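PDB 5ZIG: cellobiose 2-epimerase from Spirochaeta thermophila DSM 6192, which probably catalyses the reversible epimerisation of cellobiose to 4-O-beta-D-glucopyranosyl-D-mannose, converting the reducing-end glucose to mannose. Local coordinates for residues P28-Q33 / M379-Y384; K55-T60 / A123-A128; H351-D354 / E359-W362. All coordinates share one frame; numbering follows the deposited sequence.

Contact 1 (P28-Q33 / M379-Y384)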
loop_
_atom_site.group_PDB
_atom_site.type_symbol
_atom_site.label_atom_id
_atom_site.label_comp_id
_atom_site.label_asym_id
_atom_site.label_seq_id
_atom_site.Cartn_x
_atom_site.Cartn_y
_atom_site.Cartn_z
ATOM N N PRO A 28 -16.342 2.614 -9.965
ATOM C CA PRO A 28 -17.770 2.241 -10.010
ATOM C C PRO A 28 -18.068 0.918 -9.333
ATOM O O PRO A 28 -19.151 0.754 -8.768
ATOM C CB PRO A 28 -18.079 2.185 -11.515
ATOM C CG PRO A 28 -17.064 3.071 -12.138
ATOM C CD PRO A 28 -15.819 2.916 -11.315
ATOM N N PHE A 29 -17.134 -0.027 -9.349
ATOM C CA PHE A 29 -17.393 -1.291 -8.684
ATOM C C PHE A 29 -17.448 -1.095 -7.174
ATOM O O PHE A 29 -18.347 -1.617 -6.510
ATOM C CB PHE A 29 -16.323 -2.307 -9.078
ATOM C CG PHE A 29 -16.343 -3.576 -8.273
ATOM C CD1 PHE A 29 -16.971 -4.719 -8.774
ATOM C CD2 PHE A 29 -15.676 -3.659 -7.066
ATOM C CE1 PHE A 29 -16.952 -5.910 -8.064
ATOM C CE2 PHE A 29 -15.674 -4.841 -6.335
ATOM C CZ PHE A 29 -16.314 -5.969 -6.852
ATOM N N TRP A 30 -16.519 -0.316 -6.616
ATOM C CA TRP A 30 -16.509 -0.149 -5.165
ATOM C C TRP A 30 -17.650 0.744 -4.705
ATOM O O TRP A 30 -18.233 0.497 -3.644
ATOM C CB TRP A 30 -15.154 0.381 -4.707
ATOM C CG TRP A 30 -14.117 -0.662 -4.859
ATOM C CD1 TRP A 30 -13.089 -0.679 -5.766
ATOM C CD2 TRP A 30 -14.015 -1.882 -4.109
ATOM N NE1 TRP A 30 -12.349 -1.829 -5.612
ATOM C CE2 TRP A 30 -12.890 -2.577 -4.594
ATOM C CE3 TRP A 30 -14.755 -2.445 -3.057
ATOM C CZ2 TRP A 30 -12.496 -3.822 -4.075
ATOM C CZ3 TRP A 30 -14.352 -3.670 -2.535
ATOM C CH2 TRP A 30 -13.237 -4.339 -3.044
ATOM N N LEU A 31 -18.003 1.754 -5.504
ATOM C CA LEU A 31 -19.134 2.614 -5.177
ATOM C C LEU A 31 -20.394 1.806 -4.964
ATOM O O LEU A 31 -21.249 2.196 -4.162
ATOM C CB LEU A 31 -19.379 3.639 -6.286
ATOM C CG LEU A 31 -18.634 4.968 -6.207
ATOM C CD1 LEU A 31 -19.010 5.866 -7.391
ATOM C CD2 LEU A 31 -18.920 5.646 -4.902
ATOM N N GLY A 32 -20.537 0.690 -5.685
ATOM C CA GLY A 32 -21.671 -0.187 -5.513
ATOM C C GLY A 32 -21.551 -1.194 -4.389
ATOM O O GLY A 32 -22.347 -2.133 -4.347
ATOM N N GLN A 33 -20.585 -1.041 -3.478
ATOM C CA GLN A 33 -20.361 -2.010 -2.405
ATOM C C GLN A 33 -20.433 -1.374 -1.018
ATOM O O GLN A 33 -19.855 -1.909 -0.069
ATOM C CB GLN A 33 -19.013 -2.713 -2.567
ATOM C CG GLN A 33 -18.765 -3.299 -3.932
ATOM C CD GLN A 33 -19.383 -4.652 -4.088
ATOM O OE1 GLN A 33 -20.170 -5.088 -3.247
ATOM N NE2 GLN A 33 -19.028 -5.339 -5.160
ATOM N N MET A 379 -10.809 -8.488 3.678
ATOM C CA MET A 379 -9.828 -7.984 4.633
ATOM C C MET A 379 -8.511 -7.648 3.953
ATOM O O MET A 379 -7.753 -6.808 4.447
ATOM C CB MET A 379 -9.588 -9.011 5.739
ATOM C CG MET A 379 -10.824 -9.372 6.537
ATOM S SD MET A 379 -10.955 -8.340 7.998
ATOM C CE MET A 379 -9.371 -8.643 8.798
ATOM N N TRP A 380 -8.209 -8.305 2.843
ATOM C CA TRP A 380 -6.904 -8.178 2.224
ATOM C C TRP A 380 -6.941 -7.489 0.868
ATOM O O TRP A 380 -5.884 -7.103 0.356
ATOM C CB TRP A 380 -6.261 -9.564 2.090
ATOM C CG TRP A 380 -5.757 -10.117 3.394
ATOM C CD1 TRP A 380 -4.691 -9.660 4.125
ATOM C CD2 TRP A 380 -6.298 -11.227 4.127
ATOM N NE1 TRP A 380 -4.534 -10.422 5.258
ATOM C CE2 TRP A 380 -5.505 -11.390 5.283
ATOM C CE3 TRP A 380 -7.371 -12.102 3.916
ATOM C CZ2 TRP A 380 -5.753 -12.394 6.224
ATOM C CZ3 TRP A 380 -7.612 -13.098 4.844
ATOM C CH2 TRP A 380 -6.810 -13.236 5.986
ATOM N N LYS A 381 -8.113 -7.305 0.267
ATOM C CA LYS A 381 -8.159 -6.588 -0.992
ATOM C C LYS A 381 -9.258 -5.542 -0.944
ATOM O O LYS A 381 -10.436 -5.860 -0.747
ATOM C CB LYS A 381 -8.324 -7.546 -2.165
ATOM C CG LYS A 381 -8.654 -6.884 -3.497
ATOM C CD LYS A 381 -8.724 -7.946 -4.581
ATOM C CE LYS A 381 -8.823 -7.308 -5.983
ATOM N NZ LYS A 381 -10.236 -7.002 -6.286
ATOM N N ALA A 382 -8.854 -4.294 -1.108
ATOM C CA ALA A 382 -9.765 -3.170 -1.178
ATOM C C ALA A 382 -9.486 -2.404 -2.466
ATOM O O ALA A 382 -9.098 -2.999 -3.473
ATOM C CB ALA A 382 -9.610 -2.277 0.059
ATOM N N SER A 383 -9.711 -1.124 -2.453
ATOM C CA SER A 383 -9.542 -0.311 -3.616
ATOM C C SER A 383 -8.270 0.531 -3.717
ATOM O O SER A 383 -8.185 1.315 -4.563
ATOM C CB SER A 383 -10.733 0.596 -3.749
ATOM O OG SER A 383 -10.697 1.591 -2.829
ATOM N N TYR A 384 -7.295 0.280 -2.866
ATOM C CA TYR A 384 -6.080 1.047 -2.774
ATOM C C TYR A 384 -4.913 0.763 -3.709
ATOM O O TYR A 384 -4.484 1.631 -4.351
ATOM C CB TYR A 384 -5.656 1.122 -1.308
ATOM C CG TYR A 384 -4.223 1.125 -0.979
ATOM C CD1 TYR A 384 -3.529 2.292 -0.827
ATOM C CD2 TYR A 384 -3.597 -0.025 -0.731
ATOM C CE1 TYR A 384 -2.213 2.282 -0.462
ATOM C CE2 TYR A 384 -2.310 -0.058 -0.344
ATOM C CZ TYR A 384 -1.605 1.096 -0.211
ATOM O OH TYR A 384 -0.324 0.972 0.172
#

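Contact 2 (K55-T60 / A123-A128). With EDO (1,2-ethanediol), chain E.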
loop_
_atom_site.group_PDB
_atom_site.type_symbol
_atom_site.label_atom_id
_atom_site.label_comp_id
_atom_site.label_asym_id
_atom_site.label_seq_id
_atom_site.Cartn_x
_atom_site.Cartn_y
_atom_site.Cartn_z
ATOM N N LYS A 55 -15.882 -6.503 8.823
ATOM C CA LYS A 55 -15.247 -5.399 8.119
ATOM C C LYS A 55 -13.915 -5.049 8.775
ATOM O O LYS A 55 -13.851 -4.794 9.986
ATOM C CB LYS A 55 -16.183 -4.197 8.068
ATOM C CG LYS A 55 -17.613 -4.617 7.755
ATOM C CD LYS A 55 -18.597 -3.466 7.868
ATOM C CE LYS A 55 -19.876 -3.761 7.108
ATOM N NZ LYS A 55 -20.971 -2.829 7.477
ATOM N N GLY A 56 -12.853 -5.067 7.966
ATOM C CA GLY A 56 -11.522 -4.874 8.479
ATOM C C GLY A 56 -11.146 -3.410 8.588
ATOM O O GLY A 56 -11.662 -2.555 7.866
ATOM N N LEU A 57 -10.221 -3.145 9.509
ATOM C CA LEU A 57 -9.652 -1.813 9.647
ATOM C C LEU A 57 -8.919 -1.396 8.375
ATOM O O LEU A 57 -9.159 -0.307 7.846
ATOM C CB LEU A 57 -8.706 -1.790 10.848
ATOM C CG LEU A 57 -7.848 -0.542 10.973
ATOM C CD1 LEU A 57 -8.707 0.737 10.982
ATOM C CD2 LEU A 57 -6.958 -0.660 12.228
ATOM N N VAL A 58 -7.997 -2.246 7.900
ATOM C CA VAL A 58 -7.229 -1.979 6.676
ATOM C C VAL A 58 -8.156 -1.685 5.502
ATOM O O VAL A 58 -8.015 -0.668 4.821
ATOM C CB VAL A 58 -6.306 -3.169 6.350
ATOM C CG1 VAL A 58 -5.428 -2.850 5.138
ATOM C CG2 VAL A 58 -5.465 -3.561 7.552
ATOM N N MET A 59 -9.111 -2.584 5.243
ATOM C CA MET A 59 -9.976 -2.430 4.076
ATOM C C MET A 59 -10.785 -1.138 4.151
ATOM O O MET A 59 -10.892 -0.402 3.162
ATOM C CB MET A 59 -10.893 -3.646 3.953
ATOM C CG MET A 59 -11.911 -3.584 2.836
ATOM S SD MET A 59 -13.499 -4.243 3.408
ATOM C CE MET A 59 -13.955 -2.952 4.558
ATOM N N THR A 60 -11.329 -0.828 5.326
ATOM C CA THR A 60 -12.122 0.387 5.484
ATOM C C THR A 60 -11.268 1.636 5.299
ATOM O O THR A 60 -11.714 2.615 4.693
ATOM C CB THR A 60 -12.780 0.383 6.862
ATOM O OG1 THR A 60 -13.637 -0.766 6.961
ATOM C CG2 THR A 60 -13.590 1.673 7.100
ATOM N N ALA A 123 -1.526 2.440 11.196
ATOM C CA ALA A 123 -0.809 3.206 10.165
ATOM C C ALA A 123 -1.739 3.585 9.022
ATOM O O ALA A 123 -1.888 4.766 8.693
ATOM C CB ALA A 123 0.377 2.409 9.612
ATOM N N PHE A 124 -2.374 2.585 8.398
ATOM C CA PHE A 124 -3.293 2.868 7.298
ATOM C C PHE A 124 -4.366 3.873 7.698
ATOM O O PHE A 124 -4.770 4.700 6.881
ATOM C CB PHE A 124 -3.946 1.574 6.790
ATOM C CG PHE A 124 -3.288 1.019 5.563
ATOM C CD1 PHE A 124 -3.543 1.567 4.316
ATOM C CD2 PHE A 124 -2.358 -0.003 5.666
ATOM C CE1 PHE A 124 -2.896 1.079 3.161
ATOM C CE2 PHE A 124 -1.701 -0.487 4.533
ATOM C CZ PHE A 124 -1.983 0.051 3.272
ATOM N N ALA A 125 -4.827 3.838 8.951
ATOM C CA ALA A 125 -5.804 4.828 9.388
ATOM C C ALA A 125 -5.211 6.228 9.316
ATOM O O ALA A 125 -5.865 7.167 8.857
ATOM C CB ALA A 125 -6.292 4.521 10.816
ATOM N N VAL A 126 -3.980 6.395 9.789
ATOM C CA VAL A 126 -3.349 7.707 9.704
ATOM C C VAL A 126 -3.255 8.138 8.241
ATOM O O VAL A 126 -3.736 9.213 7.861
ATOM C CB VAL A 126 -1.976 7.685 10.399
ATOM C CG1 VAL A 126 -1.107 8.909 9.980
ATOM C CG2 VAL A 126 -2.151 7.611 11.918
ATOM N N TYR A 127 -2.699 7.258 7.400
ATOM C CA TYR A 127 -2.606 7.472 5.945
ATOM C C TYR A 127 -3.931 7.946 5.354
ATOM O O TYR A 127 -3.995 8.982 4.685
ATOM C CB TYR A 127 -2.156 6.158 5.293
ATOM C CG TYR A 127 -1.843 6.156 3.798
ATOM C CD1 TYR A 127 -0.907 7.025 3.244
ATOM C CD2 TYR A 127 -2.452 5.217 2.949
ATOM C CE1 TYR A 127 -0.599 6.976 1.834
ATOM C CE2 TYR A 127 -2.153 5.153 1.603
ATOM C CZ TYR A 127 -1.231 6.032 1.042
ATOM O OH TYR A 127 -0.981 5.955 -0.320
ATOM N N ALA A 128 -5.015 7.226 5.644
ATOM C CA ALA A 128 -6.313 7.541 5.066
ATOM C C ALA A 128 -6.953 8.777 5.681
ATOM O O ALA A 128 -7.696 9.487 4.989
ATOM C CB ALA A 128 -7.262 6.352 5.214
HETATM C C1 EDO E . 1.446 8.225 -2.629
HETATM O O1 EDO E . 0.341 8.740 -1.876
HETATM C C2 EDO E . 2.348 7.428 -1.700
HETATM O O2 EDO E . 1.530 6.928 -0.638
#

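Contact 3 (H351-D354 / E359-W362)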
loop_
_atom_site.group_PDB
_atom_site.type_symbol
_atom_site.label_atom_id
_atom_site.label_comp_id
_atom_site.label_asym_id
_atom_site.label_seq_id
_atom_site.Cartn_x
_atom_site.Cartn_y
_atom_site.Cartn_z
ATOM N N HIS A 351 -4.988 -9.648 -18.337
ATOM C CA HIS A 351 -5.386 -10.804 -17.539
ATOM C C HIS A 351 -5.989 -10.463 -16.179
ATOM O O HIS A 351 -6.927 -11.143 -15.755
ATOM C CB HIS A 351 -4.164 -11.728 -17.374
ATOM C CG HIS A 351 -3.465 -12.048 -18.666
ATOM N ND1 HIS A 351 -4.103 -12.643 -19.734
ATOM C CD2 HIS A 351 -2.183 -11.851 -19.060
ATOM C CE1 HIS A 351 -3.246 -12.798 -20.729
ATOM N NE2 HIS A 351 -2.072 -12.327 -20.345
ATOM N N LEU A 352 -5.494 -9.425 -15.491
ATOM C CA LEU A 352 -5.971 -9.137 -14.137
ATOM C C LEU A 352 -7.270 -8.348 -14.121
ATOM O O LEU A 352 -7.985 -8.373 -13.117
ATOM C CB LEU A 352 -4.912 -8.375 -13.337
ATOM C CG LEU A 352 -3.859 -9.334 -12.795
ATOM C CD1 LEU A 352 -2.570 -8.576 -12.528
ATOM C CD2 LEU A 352 -4.353 -10.076 -11.522
ATOM N N VAL A 353 -7.571 -7.603 -15.182
ATOM C CA VAL A 353 -8.858 -6.926 -15.261
ATOM C C VAL A 353 -9.946 -7.969 -15.501
ATOM O O VAL A 353 -9.831 -8.819 -16.393
ATOM C CB VAL A 353 -8.831 -5.852 -16.358
ATOM C CG1 VAL A 353 -10.191 -5.219 -16.552
ATOM C CG2 VAL A 353 -7.831 -4.778 -15.996
ATOM N N ASP A 354 -10.995 -7.915 -14.711
ATOM C CA ASP A 354 -12.104 -8.785 -14.865
ATOM C C ASP A 354 -13.203 -7.982 -15.445
ATOM O O ASP A 354 -13.922 -7.362 -14.744
ATOM C CB ASP A 354 -12.546 -9.377 -13.536
ATOM C CG ASP A 354 -13.736 -10.323 -13.663
ATOM O OD1 ASP A 354 -14.203 -10.785 -12.652
ATOM O OD2 ASP A 354 -14.205 -10.603 -14.743
ATOM N N GLU A 359 -13.983 -5.291 -11.373
ATOM C CA GLU A 359 -12.696 -5.040 -10.743
ATOM C C GLU A 359 -11.542 -5.856 -11.312
ATOM O O GLU A 359 -11.483 -6.145 -12.445
ATOM C CB GLU A 359 -12.817 -5.246 -9.227
ATOM C CG GLU A 359 -12.377 -4.123 -8.345
ATOM C CD GLU A 359 -10.945 -4.247 -7.907
ATOM O OE1 GLU A 359 -10.315 -5.265 -8.089
ATOM O OE2 GLU A 359 -10.442 -3.300 -7.381
ATOM N N TRP A 360 -10.620 -6.214 -10.465
ATOM C CA TRP A 360 -9.482 -7.002 -10.792
ATOM C C TRP A 360 -9.439 -8.319 -10.030
ATOM O O TRP A 360 -9.826 -8.386 -8.912
ATOM C CB TRP A 360 -8.184 -6.242 -10.482
ATOM C CG TRP A 360 -7.862 -4.940 -11.220
ATOM C CD1 TRP A 360 -8.695 -4.158 -11.928
ATOM C CD2 TRP A 360 -6.611 -4.284 -11.267
ATOM N NE1 TRP A 360 -8.084 -3.100 -12.401
ATOM C CE2 TRP A 360 -6.780 -3.145 -12.033
ATOM C CE3 TRP A 360 -5.370 -4.550 -10.747
ATOM C CZ2 TRP A 360 -5.749 -2.278 -12.287
ATOM C CZ3 TRP A 360 -4.365 -3.693 -11.012
ATOM C CH2 TRP A 360 -4.561 -2.576 -11.767
ATOM N N PHE A 361 -9.012 -9.383 -10.677
ATOM C CA PHE A 361 -8.789 -10.635 -9.973
ATOM C C PHE A 361 -7.724 -10.448 -8.899
ATOM O O PHE A 361 -6.819 -9.625 -9.037
ATOM C CB PHE A 361 -8.390 -11.721 -10.962
ATOM C CG PHE A 361 -9.513 -12.115 -11.908
ATOM C CD1 PHE A 361 -9.374 -11.995 -13.293
ATOM C CD2 PHE A 361 -10.717 -12.587 -11.405
ATOM C CE1 PHE A 361 -10.420 -12.356 -14.152
ATOM C CE2 PHE A 361 -11.763 -12.949 -12.256
ATOM C CZ PHE A 361 -11.610 -12.838 -13.630
ATOM N N TRP A 362 -7.868 -11.189 -7.789
ATOM C CA TRP A 362 -6.790 -11.249 -6.802
ATOM C C TRP A 362 -5.493 -11.761 -7.426
ATOM O O TRP A 362 -4.405 -11.278 -7.100
ATOM C CB TRP A 362 -7.198 -12.154 -5.635
ATOM C CG TRP A 362 -6.093 -12.355 -4.640
ATOM C CD1 TRP A 362 -4.975 -13.132 -4.786
ATOM C CD2 TRP A 362 -6.015 -11.784 -3.330
ATOM N NE1 TRP A 362 -4.199 -13.062 -3.658
ATOM C CE2 TRP A 362 -4.817 -12.247 -2.743
ATOM C CE3 TRP A 362 -6.849 -10.934 -2.592
ATOM C CZ2 TRP A 362 -4.415 -11.870 -1.465
ATOM C CZ3 TRP A 362 -6.445 -10.554 -1.316
ATOM C CH2 TRP A 362 -5.236 -11.025 -0.768
#

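Contact 1 (P28-Q33 / M379-Y384)
W30 lays one face of its indole over the loop backbone at A382-S383, its five-membered ring covering the S383 methylene and its benzo ring reaching the peptide before it. In the (alpha/alpha)6 barrel of this epimerase family, this joins the C-terminal end of helix 7-31 to the loop that leads into the last helix, 384-402. S383 CB sits 3.5 Å from the centroid of the W30 five-membered ring, 21° off its normal, a clear CH-pi contact. The nearest ring atom is W30 CD1, 3.4 Å from S383 CB. With its CG anti to the carbonyl carbon (chi1 -70°), W30 leans off the last helical turn toward the loop. The S383 hydroxyl belongs to another neighbour, H63 ND1 on helix 57-73, so the serine gives its carbon to the indole and its oxygen to the histidine.

On the opposite indole face stands F29, whose CD2 lies 3.8 Å above the W30 ring plane, so the tryptophan is sandwiched between its own helix neighbour and the loop. The ring's rotation is also fixed at its nitrogen: W30 NE1 donates to E359 OE2, while OE1 of that carboxylate forms a salt bridge with K381 NZ. K381 runs extended from CB to CE and bends only at its last torsion, and its ammonium is also hydrogen-bonded to the carbonyls of K376 and W360. Farther along the indole the loop backbone takes over: W30 CZ2 approaches A382 O at 3.5 Å, and W30 CH2 lies 3.9 Å from K381 O.

Contact 2 (K55-T60 / A123-A128)
V58 rests its CG1 methyl on one face of the F124 ring, off toward the rim, with V58 CG1 4.2 Å from F124 CD2. A looser apolar touch accompanies it, L57 CD1 to A125 CB at 4.5 Å. Both pairs join the first turn of helix 57-73 to helix 119-136, two helices of the (alpha/alpha)6 barrel. The backbones are closest at these same residues, V58 CA and F124 CA being 6.3 Å apart. In V58, CG1 stands anti to the backbone N (chi1 -176°), which carries that methyl out over the phenyl ring.

In the next shell, F124 is held by other aromatics: H196 stacks on it, and Y384 meets it edge to face. V58 sits in the first turn of its helix, two residues after G56, the N-cap. The G56 carbonyl is gripped twice by T60, from opposite faces of the carbonyl plane: T60 N reaches G56 O at 3.1 Å and T60 OG1 reaches G56 O at 2.8 Å. Just before G56, K55 pairs its backbone with V106 in a short antiparallel ladder, and its ammonium makes a salt bridge to D35.

One residue past A125 and V126, Y127 points to another side of helix 119-136, where W65 stacks on its ring. Its hydroxyl shares a 2.7 Å hydrogen bond, Y127 OH to EDO O2, with an ethanediol probably left by the crystallisation liquor. That oxygen lies at the ring's edge, near its plane, with Y127 CE1 3.3 Å from EDO O2.

Contact 3 (H351-D354 / E359-W362)
D354 covers one face of the F361 ring, beginning with its CB, which sits over the phenyl face 3.8 Å from the F361 ring centroid in a CH-pi contact. The two residues flank a tight reversal after helix 336-352, closed by a single antiparallel beta bridge in which V353 and W360 form a non-hydrogen-bonded pair. Continuing outward, D354 CG is 3.3 Å from F361 CZ, and the carboxylate plane is inclined only 18° to the ring, so the group is stacked on it. At the tip, D354 OD1 lies 3.3 Å from F361 CE2 and takes a salt bridge from K376, while OD2 passes by CZ and accepts from the backbone N of G357 inside the turn. These two polar partners hold the carboxylate in its rotation. The side chain gets there because CG is anti to the backbone N (chi1 -180°).

Two backbone bonds frame the bridge. F361 N donates to L352 O at 2.8 Å, lying in the carbonyl plane, and D354 N donates to E359 O at 2.9 Å along a nearly straight path. E359 O also accepts from H25 NE2 on helix 7-31, which ties the reversal to that helix. Beside the bridge, the CG2 methyl of V353 lies over a face of the W360 indole, V353 CG2 to W360 NE1 being 4.0 Å; the indole nitrogen itself is hydrogen-bonded to Q21 OE1. L352 O receives a further, CA-H...O contact from W360 CA at 3.1 Å. E359 folds back on its own chain: OE1, the oxygen in the salt bridge with K381 NZ, is also met from above the carboxylate plane by the next amide, W360 N to E359 OE1 at 2.6 Å.

How the contacts relate
The three contacts belong to one (alpha/alpha)6 barrel. Contact 1 closes nearly the whole chain, bringing the end of helix 7-31 to the loop before helix 384-402; contacts 2 and 3 are nested within that closure, in this order. Contact 1 lies between them in space, its centre about 13 Å from that of contact 2 and about 12 Å from that of contact 3. Contacts 2 and 3, with centres about 22 Å apart, do not touch. Segment 379-384 links both neighbours: Y384 packs against Y127, A382 against M59, M379 against G56, and W380 against W362. It thereby ties the start of the last helix to helices 57-73 and 119-136 and to the reversal after helix 336-352.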